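Local coordinates for dephospho-CoA kinase (PDB 4ZO4), which probably catalyses the last step of coenzyme A biosynthesis, the ATP-dependent phosphorylation of the 3'-hydroxyl group of dephospho-CoA, at residues I33-I38 with V116-F121; P94-K99 with L120-G125. One frame throughout, in Å; residues are numbered along the deposited sequence.

Contact 1: I33-I38 with V116-F121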
loop_
_atom_site.group_PDB
_atom_site.type_symbol
_atom_site.label_atom_id
_atom_site.label_comp_id
_atom_site.label_asym_id
_atom_site.label_seq_id
_atom_site.Cartn_x
_atom_site.Cartn_y
_atom_site.Cartn_z
ATOM N N ILE A 33 -27.684 -3.734 14.527
ATOM C CA ILE A 33 -27.549 -4.069 13.085
ATOM C C ILE A 33 -26.170 -4.658 12.845
ATOM O O ILE A 33 -25.216 -4.345 13.557
ATOM C CB ILE A 33 -27.800 -2.859 12.160
ATOM C CG1 ILE A 33 -26.746 -1.772 12.365
ATOM C CG2 ILE A 33 -29.187 -2.289 12.422
ATOM C CD1 ILE A 33 -27.111 -0.448 11.731
ATOM N N SER A 34 -26.061 -5.551 11.884
ATOM C CA SER A 34 -24.741 -6.139 11.568
ATOM C C SER A 34 -24.113 -5.489 10.335
ATOM O O SER A 34 -24.755 -5.394 9.284
ATOM C CB SER A 34 -24.848 -7.638 11.363
ATOM O OG SER A 34 -23.613 -8.174 10.920
ATOM N N ALA A 35 -22.858 -5.051 10.466
ATOM C CA ALA A 35 -22.137 -4.410 9.348
ATOM C C ALA A 35 -21.859 -5.428 8.261
ATOM O O ALA A 35 -22.143 -5.153 7.103
ATOM C CB ALA A 35 -20.847 -3.753 9.807
ATOM N N ASP A 36 -21.381 -6.614 8.627
ATOM C CA ASP A 36 -21.122 -7.666 7.623
ATOM C C ASP A 36 -22.361 -8.178 6.933
ATOM O O ASP A 36 -22.286 -8.587 5.780
ATOM C CB ASP A 36 -20.388 -8.858 8.220
ATOM C CG ASP A 36 -18.944 -8.565 8.463
ATOM O OD1 ASP A 36 -18.527 -7.411 8.188
ATOM O OD2 ASP A 36 -18.215 -9.480 8.916
ATOM N N LYS A 37 -23.501 -8.176 7.606
ATOM C CA LYS A 37 -24.708 -8.660 6.955
ATOM C C LYS A 37 -25.073 -7.630 5.888
ATOM O O LYS A 37 -25.184 -7.960 4.708
ATOM C CB LYS A 37 -25.833 -8.895 7.973
ATOM C CG LYS A 37 -25.551 -10.042 8.946
ATOM C CD LYS A 37 -25.956 -11.405 8.368
ATOM C CE LYS A 37 -25.832 -12.549 9.386
ATOM N NZ LYS A 37 -24.605 -13.383 9.170
ATOM N N ILE A 38 -25.182 -6.368 6.293
ATOM C CA ILE A 38 -25.377 -5.286 5.326
ATOM C C ILE A 38 -24.389 -5.396 4.141
ATOM O O ILE A 38 -24.781 -5.273 2.974
ATOM C CB ILE A 38 -25.230 -3.912 5.980
ATOM C CG1 ILE A 38 -26.381 -3.659 6.940
ATOM C CG2 ILE A 38 -25.274 -2.827 4.936
ATOM C CD1 ILE A 38 -26.120 -2.561 7.963
ATOM N N VAL A 116 -24.314 -1.069 16.482
ATOM C CA VAL A 116 -23.858 -1.467 15.151
ATOM C C VAL A 116 -22.698 -2.419 15.362
ATOM O O VAL A 116 -21.572 -2.016 15.705
ATOM C CB VAL A 116 -23.360 -0.249 14.326
ATOM C CG1 VAL A 116 -22.924 -0.671 12.943
ATOM C CG2 VAL A 116 -24.427 0.845 14.238
ATOM N N GLU A 117 -22.959 -3.697 15.208
ATOM C CA GLU A 117 -21.863 -4.644 15.258
ATOM C C GLU A 117 -20.956 -4.362 14.056
ATOM O O GLU A 117 -21.456 -4.181 12.941
ATOM C CB GLU A 117 -22.410 -6.074 15.221
ATOM C CG GLU A 117 -21.343 -7.118 14.955
ATOM C CD GLU A 117 -21.817 -8.523 15.247
ATOM O OE1 GLU A 117 -23.047 -8.742 15.320
ATOM O OE2 GLU A 117 -20.942 -9.405 15.398
ATOM N N ILE A 118 -19.641 -4.318 14.262
ATOM C CA ILE A 118 -18.718 -4.012 13.144
ATOM C C ILE A 118 -17.325 -4.631 13.319
ATOM O O ILE A 118 -16.730 -4.517 14.384
ATOM C CB ILE A 118 -18.614 -2.485 12.946
ATOM C CG1 ILE A 118 -17.818 -2.127 11.691
ATOM C CG2 ILE A 118 -17.992 -1.814 14.150
ATOM C CD1 ILE A 118 -17.822 -0.647 11.356
ATOM N N PRO A 119 -16.806 -5.319 12.284
ATOM C CA PRO A 119 -15.403 -5.786 12.301
ATOM C C PRO A 119 -14.400 -4.676 12.492
ATOM O O PRO A 119 -14.491 -3.636 11.856
ATOM C CB PRO A 119 -15.203 -6.411 10.927
ATOM C CG PRO A 119 -16.576 -6.706 10.391
ATOM C CD PRO A 119 -17.549 -5.819 11.115
ATOM N N LEU A 120 -13.443 -4.905 13.377
ATOM C CA LEU A 120 -12.559 -3.843 13.840
ATOM C C LEU A 120 -11.969 -3.045 12.694
ATOM O O LEU A 120 -11.939 -1.828 12.785
ATOM C CB LEU A 120 -11.458 -4.399 14.760
ATOM C CG LEU A 120 -10.450 -3.435 15.407
ATOM C CD1 LEU A 120 -11.135 -2.320 16.180
ATOM C CD2 LEU A 120 -9.484 -4.175 16.320
ATOM N N PHE A 121 -11.495 -3.705 11.628
ATOM C CA PHE A 121 -10.852 -2.968 10.515
ATOM C C PHE A 121 -11.756 -2.810 9.291
ATOM O O PHE A 121 -11.353 -3.054 8.179
ATOM C CB PHE A 121 -9.515 -3.612 10.139
ATOM C CG PHE A 121 -8.521 -3.633 11.259
ATOM C CD1 PHE A 121 -8.503 -4.687 12.166
ATOM C CD2 PHE A 121 -7.602 -2.600 11.405
ATOM C CE1 PHE A 121 -7.597 -4.709 13.200
ATOM C CE2 PHE A 121 -6.698 -2.614 12.439
ATOM C CZ PHE A 121 -6.699 -3.669 13.344
#
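Ile33 and Glu117 are joined by the first of two backbone hydrogen bonds that zip the segments together: Glu117 N donates to Ile33 O at 2.9 Å, with the donor nearly in line with the C=O bond (178° at the oxygen). One step on, Ala35 N gives its hydrogen to Glu117 O at 3.0 Å, this time from 24° off the carbonyl plane. Glu117 is thus gripped through both its N and its O, and the ladder pairs Ile33 with Val116 and Ser34 with Glu117 in parallel register. On the face carrying Ile33 and Val116 the two side chains lie side by side and point the same way. Ile33 has CG1 placed between its own N and carbonyl carbon (chi1 64°), which turns CD1 to within 3.9 Å of Val116 CG2. Beyond the ladder, Ala35 CB rests 3.9 Å from Ile118 CG1 and also meets the Pro119 ring, while Asp36 reaches across from the opposite direction and sets its carboxylate against Pro119 CG.

These strands, 31-34 at one edge and 114-117 next to it, belong to the parallel sheet of a P-loop kinase, ordered 2-3-1-4-5; strand 7-12, which leads into the P-loop, flanks 114-117 on its other side. Glu117 projects from the face that bears Ser34, and its extended chain carries the carboxylate toward Lys18, a predicted ATP-binding residue, in a long, weak ion pair.

Ser34 closes the strand and is the N-cap of helix 35-45: its OG accepts a weak bond from Lys37 N (3.3 Å), and its carbonyl O receives Ile38 N. Gln103 of helix 82-109 packs on Ile33, on the face it shares with Val116, and on Ile38.

Contact 2: P94-K99 with L120-G125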
loop_
_atom_site.group_PDB
_atom_site.type_symbol
_atom_site.label_atom_id
_atom_site.label_comp_id
_atom_site.label_asym_id
_atom_site.label_seq_id
_atom_site.Cartn_x
_atom_site.Cartn_y
_atom_site.Cartn_z
ATOM N N PRO A 94 -19.043 3.014 -1.008
ATOM C CA PRO A 94 -20.134 3.996 -0.820
ATOM C C PRO A 94 -21.532 3.355 -0.605
ATOM O O PRO A 94 -22.389 3.929 0.090
ATOM C CB PRO A 94 -20.090 4.811 -2.098
ATOM C CG PRO A 94 -19.376 3.935 -3.111
ATOM C CD PRO A 94 -18.397 3.135 -2.328
ATOM N N LYS A 95 -21.746 2.169 -1.157
ATOM C CA LYS A 95 -23.010 1.440 -0.991
ATOM C C LYS A 95 -23.171 0.894 0.406
ATOM O O LYS A 95 -24.285 0.884 0.961
ATOM C CB LYS A 95 -23.101 0.274 -1.976
ATOM C CG LYS A 95 -23.372 0.724 -3.380
ATOM C CD LYS A 95 -23.083 -0.380 -4.381
ATOM C CE LYS A 95 -23.257 0.075 -5.832
ATOM N NZ LYS A 95 -22.027 0.711 -6.410
ATOM N N ILE A 96 -22.065 0.437 0.978
ATOM C CA ILE A 96 -22.098 -0.043 2.363
ATOM C C ILE A 96 -22.309 1.154 3.323
ATOM O O ILE A 96 -23.201 1.127 4.189
ATOM C CB ILE A 96 -20.848 -0.875 2.725
ATOM C CG1 ILE A 96 -20.601 -2.041 1.735
ATOM C CG2 ILE A 96 -21.065 -1.508 4.071
ATOM C CD1 ILE A 96 -19.215 -2.680 1.789
ATOM N N ARG A 97 -21.521 2.207 3.113
ATOM C CA ARG A 97 -21.580 3.443 3.876
ATOM C C ARG A 97 -22.972 4.090 3.929
ATOM O O ARG A 97 -23.379 4.599 4.963
ATOM C CB ARG A 97 -20.576 4.429 3.285
ATOM C CG ARG A 97 -20.531 5.829 3.904
ATOM C CD ARG A 97 -19.544 5.925 5.062
ATOM N NE ARG A 97 -19.629 7.209 5.761
ATOM C CZ ARG A 97 -19.079 7.466 6.944
ATOM N NH1 ARG A 97 -18.395 6.530 7.599
ATOM N NH2 ARG A 97 -19.219 8.672 7.487
ATOM N N ALA A 98 -23.713 4.073 2.835
ATOM C CA ALA A 98 -25.038 4.732 2.805
ATOM C C ALA A 98 -26.125 3.839 3.358
ATOM O O ALA A 98 -27.098 4.338 3.923
ATOM C CB ALA A 98 -25.395 5.179 1.389
ATOM N N LYS A 99 -25.980 2.529 3.177
ATOM C CA LYS A 99 -26.889 1.564 3.798
ATOM C C LYS A 99 -26.653 1.411 5.311
ATOM O O LYS A 99 -27.576 1.201 6.072
ATOM C CB LYS A 99 -26.775 0.209 3.124
ATOM C CG LYS A 99 -27.755 -0.808 3.668
ATOM C CD LYS A 99 -28.457 -1.631 2.593
ATOM C CE LYS A 99 -29.713 -0.921 2.092
ATOM N NZ LYS A 99 -30.887 -1.839 2.007
ATOM N N LEU A 120 -13.443 -4.905 13.377
ATOM C CA LEU A 120 -12.559 -3.843 13.840
ATOM C C LEU A 120 -11.969 -3.045 12.694
ATOM O O LEU A 120 -11.939 -1.828 12.785
ATOM C CB LEU A 120 -11.458 -4.399 14.760
ATOM C CG LEU A 120 -10.450 -3.435 15.407
ATOM C CD1 LEU A 120 -11.135 -2.320 16.180
ATOM C CD2 LEU A 120 -9.484 -4.175 16.320
ATOM N N PHE A 121 -11.495 -3.705 11.628
ATOM C CA PHE A 121 -10.852 -2.968 10.515
ATOM C C PHE A 121 -11.756 -2.810 9.291
ATOM O O PHE A 121 -11.353 -3.054 8.179
ATOM C CB PHE A 121 -9.515 -3.612 10.139
ATOM C CG PHE A 121 -8.521 -3.633 11.259
ATOM C CD1 PHE A 121 -8.503 -4.687 12.166
ATOM C CD2 PHE A 121 -7.602 -2.600 11.405
ATOM C CE1 PHE A 121 -7.597 -4.709 13.200
ATOM C CE2 PHE A 121 -6.698 -2.614 12.439
ATOM C CZ PHE A 121 -6.699 -3.669 13.344
ATOM N N PHE A 122 -12.980 -2.355 9.507
ATOM C CA PHE A 122 -13.989 -2.278 8.466
ATOM C C PHE A 122 -13.679 -1.064 7.690
ATOM O O PHE A 122 -13.191 -0.101 8.240
ATOM C CB PHE A 122 -15.370 -2.104 9.080
ATOM C CG PHE A 122 -16.506 -2.578 8.221
ATOM C CD1 PHE A 122 -17.528 -1.725 7.895
ATOM C CD2 PHE A 122 -16.573 -3.898 7.792
ATOM C CE1 PHE A 122 -18.596 -2.168 7.149
ATOM C CE2 PHE A 122 -17.630 -4.349 7.024
ATOM C CZ PHE A 122 -18.642 -3.478 6.703
ATOM N N GLU A 123 -14.048 -1.088 6.419
ATOM C CA GLU A 123 -13.492 -0.196 5.441
ATOM C C GLU A 123 -14.335 1.021 5.092
ATOM O O GLU A 123 -13.810 2.134 4.977
ATOM C CB GLU A 123 -13.227 -0.988 4.162
ATOM C CG GLU A 123 -11.964 -1.826 4.196
ATOM C CD GLU A 123 -11.596 -2.411 2.837
ATOM O OE1 GLU A 123 -12.414 -2.339 1.884
ATOM O OE2 GLU A 123 -10.482 -2.955 2.718
ATOM N N SER A 124 -15.627 0.821 4.896
ATOM C CA SER A 124 -16.393 1.748 4.044
ATOM C C SER A 124 -16.584 3.204 4.518
ATOM O O SER A 124 -17.404 3.935 3.965
ATOM C CB SER A 124 -17.726 1.113 3.685
ATOM O OG SER A 124 -17.476 -0.042 2.897
ATOM N N GLY A 125 -15.800 3.634 5.502
ATOM C CA GLY A 125 -15.789 5.021 5.940
ATOM C C GLY A 125 -15.179 5.117 7.321
ATOM O O GLY A 125 -14.811 4.093 7.920
#
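Ile96 and Ser124 face each other, both side chains leaving the backbone toward the opposing segment. The ethyl branch of Ile96 brings CD1 to 3.3 Å from Ser124 OG, and Ile96 CB lies 3.5 Å from Ser124 OG. The other branch of Ile96 serves a different neighbour: CG2, anti to the backbone N (CG1 at chi1 -54°), reaches Phe122 CE1 at 4.0 Å. The isoleucine and the ring cross at a slant, so that only the CE1 and CZ end of the phenyl meets the methyl.

Arg97 takes the next position on the helix and lies alongside the backbone of Ser124 and Gly125. A bend at chi2 (90°) lays its CD 3.1 Å from Ser124 O and sends NH1 to 3.4 Å from Gly125 CA. Ser124 O and Gly125 CA lie obliquely to the guanidinium, and no hydrogen bond is formed. Farther out, the guanidinium forms a cation-pi pair with Tyr127.

In the P-loop kinase fold of this enzyme, the contact brings the loop that follows strand 114-117 against the long helix 82-109, which precedes that strand in the chain.

The second subunit adds polar partners on this side. Asn80 of that subunit hydrogen-bonds Ser124 OG through ND2 and packs on Ile96 and Phe122, while Lys85 of the same subunit forms a salt bridge with Glu123, whose OE1 is bonded to His93 of its own chain.

Overall arrangement
The centre of contact 1 lies about 4 Å from the centre of the chain, that of contact 2 about 10 Å. Contact 1 is strand pairing nearer the middle, held by main-chain hydrogen bonds within the sheet; contact 2 is a helix against a loop, with no hydrogen bond between its segments, and lies farther out, where the second subunit comes within reach of five of its residues against two in contact 1. Both are partly buried, and they share Leu120 and Phe121 as the chain runs from the sheet into the loop. Phe122 bridges them directly, packing on Ala35 and Asp36 as well as on Ile96, and Ile38 CG2 meets Lys99 CG at 3.4 Å.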